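Local coordinates for protein adenylyltransferase MntA (Shewanella oneidensis MR-1, PDB 6M6U) that neutralises its cognate toxin HepT, mostly by transferring three AMP units from ATP, one after another, onto a tyrosine of the toxin, at residues Leu22-Gly27 and Glu101-Lys106. The protein carries 2 engineered substitutions. Residues are numbered along the deposited sequence; the frame is centred on the assembly and turned at random.
Sequences LIYLFG and ELFAVK
Leu-22 and Tyr-24, on one face of their strand, meet the helical segment 101-106 through a single residue, Phe-103. Ahead of it in sequence, Glu-101 turns from the strand and its OE2 is hydrogen-bonded to Asn-2 of the HepT toxin chain, while Leu-102 lies against Ile-4 of that same toxin chain. Phe-103 then reaches back to the strand: with CG anti to the backbone N (chi1 171°), the ring is carried toward Tyr-24 while CB is left facing Leu-22. The root of this side chain takes the leucine, Leu-22 CD1 lying 3.9 Å from Phe-103 CB. The ring takes the tyrosine: the two side chains run past each other in opposite senses, with Tyr-24 OH 3.8 Å from Phe-103 CD2. Farther back, Tyr-24 CE2 is 4.1 Å from both CD2 and CE2 of Phe-103. No hydrogen bond links the two segments; the tyrosine hydroxyl is instead bonded to Asp-100 OD1, just before the helical segment, so its polar end is satisfied inside this buried contact. The contact thus joins helix 97-125, which is important for toxin binding, to strand 20-26, an inner strand of the nucleotidyltransferase sheet between strands 40-46 and 91-94, while Val-86 and Val-87 of helix 80-89 touch Tyr-24 and Phe-103 respectively.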
loop_
_atom_site.group_PDB
_atom_site.type_symbol
_atom_site.label_atom_id
_atom_site.label_comp_id
_atom_site.label_asym_id
_atom_site.label_seq_id
_atom_site.Cartn_x
_atom_site.Cartn_y
_atom_site.Cartn_z
ATOM N N LEU E 22 31.555 4.634 9.967
ATOM C CA LEU E 22 31.200 5.652 8.991
ATOM C C LEU E 22 29.711 5.938 9.077
ATOM O O LEU E 22 28.906 5.010 9.186
ATOM C CB LEU E 22 31.567 5.210 7.562
ATOM C CG LEU E 22 33.056 5.054 7.228
ATOM C CD1 LEU E 22 33.252 4.228 5.965
ATOM C CD2 LEU E 22 33.751 6.406 7.088
ATOM N N ILE E 23 29.350 7.221 9.039
ATOM C CA ILE E 23 27.964 7.661 8.891
ATOM C C ILE E 23 27.879 8.531 7.646
ATOM O O ILE E 23 28.657 9.481 7.496
ATOM C CB ILE E 23 27.463 8.449 10.117
ATOM C CG1 ILE E 23 27.499 7.595 11.383
ATOM C CG2 ILE E 23 26.054 8.961 9.875
ATOM C CD1 ILE E 23 27.006 8.327 12.609
ATOM N N TYR E 24 26.938 8.211 6.761
ATOM C CA TYR E 24 26.657 9.024 5.585
ATOM C C TYR E 24 25.188 9.389 5.551
ATOM O O TYR E 24 24.320 8.549 5.813
ATOM C CB TYR E 24 26.980 8.315 4.266
ATOM C CG TYR E 24 28.430 7.991 4.062
ATOM C CD1 TYR E 24 29.325 8.961 3.640
ATOM C CD2 TYR E 24 28.900 6.706 4.275
ATOM C CE1 TYR E 24 30.654 8.660 3.449
ATOM C CE2 TYR E 24 30.220 6.398 4.087
ATOM C CZ TYR E 24 31.095 7.376 3.677
ATOM O OH TYR E 24 32.418 7.059 3.490
ATOM N N LEU E 25 24.927 10.642 5.211
ATOM C CA LEU E 25 23.623 11.058 4.732
ATOM C C LEU E 25 23.673 11.005 3.210
ATOM O O LEU E 25 24.642 11.475 2.606
ATOM C CB LEU E 25 23.304 12.469 5.229
ATOM C CG LEU E 25 21.902 13.043 5.060
ATOM C CD1 LEU E 25 20.899 12.317 5.959
ATOM C CD2 LEU E 25 21.938 14.534 5.364
ATOM N N PHE E 26 22.666 10.393 2.592
ATOM C CA PHE E 26 22.636 10.322 1.136
ATOM C C PHE E 26 21.200 10.528 0.667
ATOM O O PHE E 26 20.299 10.829 1.456
ATOM C CB PHE E 26 23.253 9.007 0.623
ATOM C CG PHE E 26 22.429 7.771 0.905
ATOM C CD1 PHE E 26 21.719 7.151 -0.115
ATOM C CD2 PHE E 26 22.395 7.207 2.177
ATOM C CE1 PHE E 26 20.965 6.007 0.127
ATOM C CE2 PHE E 26 21.643 6.063 2.430
ATOM C CZ PHE E 26 20.927 5.461 1.399
ATOM N N GLY E 27 20.995 10.392 -0.638
ATOM C CA GLY E 27 19.667 10.581 -1.170
ATOM C C GLY E 27 19.249 12.040 -1.164
ATOM O O GLY E 27 20.064 12.964 -1.248
ATOM N N GLU E 101 37.951 6.713 2.682
ATOM C CA GLU E 101 38.660 6.488 1.428
ATOM C C GLU E 101 38.837 5.002 1.144
ATOM O O GLU E 101 38.731 4.578 -0.015
ATOM C CB GLU E 101 40.001 7.220 1.463
ATOM C CG GLU E 101 39.821 8.735 1.549
ATOM C CD GLU E 101 41.099 9.484 1.886
ATOM O OE1 GLU E 101 41.099 10.728 1.761
ATOM O OE2 GLU E 101 42.099 8.840 2.274
ATOM N N LEU E 102 39.097 4.197 2.181
ATOM C CA LEU E 102 39.111 2.747 2.009
ATOM C C LEU E 102 37.797 2.265 1.413
ATOM O O LEU E 102 37.781 1.534 0.416
ATOM C CB LEU E 102 39.366 2.051 3.348
ATOM C CG LEU E 102 40.726 2.250 4.018
ATOM C CD1 LEU E 102 40.713 1.656 5.422
ATOM C CD2 LEU E 102 41.828 1.632 3.192
ATOM N N PHE E 103 36.679 2.692 2.008
ATOM C CA PHE E 103 35.365 2.270 1.535
ATOM C C PHE E 103 35.109 2.740 0.108
ATOM O O PHE E 103 34.602 1.976 -0.724
ATOM C CB PHE E 103 34.289 2.797 2.482
ATOM C CG PHE E 103 32.893 2.607 1.980
ATOM C CD1 PHE E 103 32.356 1.336 1.862
ATOM C CD2 PHE E 103 32.114 3.700 1.636
ATOM C CE1 PHE E 103 31.068 1.153 1.408
ATOM C CE2 PHE E 103 30.814 3.526 1.181
ATOM C CZ PHE E 103 30.292 2.251 1.066
ATOM N N ALA E 104 35.463 3.990 -0.198
ATOM C CA ALA E 104 35.215 4.527 -1.532
ATOM C C ALA E 104 36.019 3.774 -2.590
ATOM O O ALA E 104 35.481 3.390 -3.638
ATOM C CB ALA E 104 35.539 6.021 -1.558
ATOM N N VAL E 105 37.310 3.545 -2.329
ATOM C CA VAL E 105 38.161 2.841 -3.289
ATOM C C VAL E 105 37.635 1.431 -3.540
ATOM O O VAL E 105 37.548 0.975 -4.687
ATOM C CB VAL E 105 39.620 2.821 -2.797
ATOM C CG1 VAL E 105 40.360 1.612 -3.360
ATOM C CG2 VAL E 105 40.318 4.094 -3.204
ATOM N N LYS E 106 37.281 0.718 -2.467
ATOM C CA LYS E 106 36.696 -0.611 -2.626
ATOM C C LYS E 106 35.386 -0.551 -3.405
ATOM O O LYS E 106 35.146 -1.376 -4.294
ATOM C CB LYS E 106 36.478 -1.252 -1.254
ATOM C CG LYS E 106 35.690 -2.555 -1.293
ATOM C CD LYS E 106 35.381 -3.062 0.107
ATOM C CE LYS E 106 34.257 -4.093 0.088
ATOM N NZ LYS E 106 34.714 -5.451 0.500
#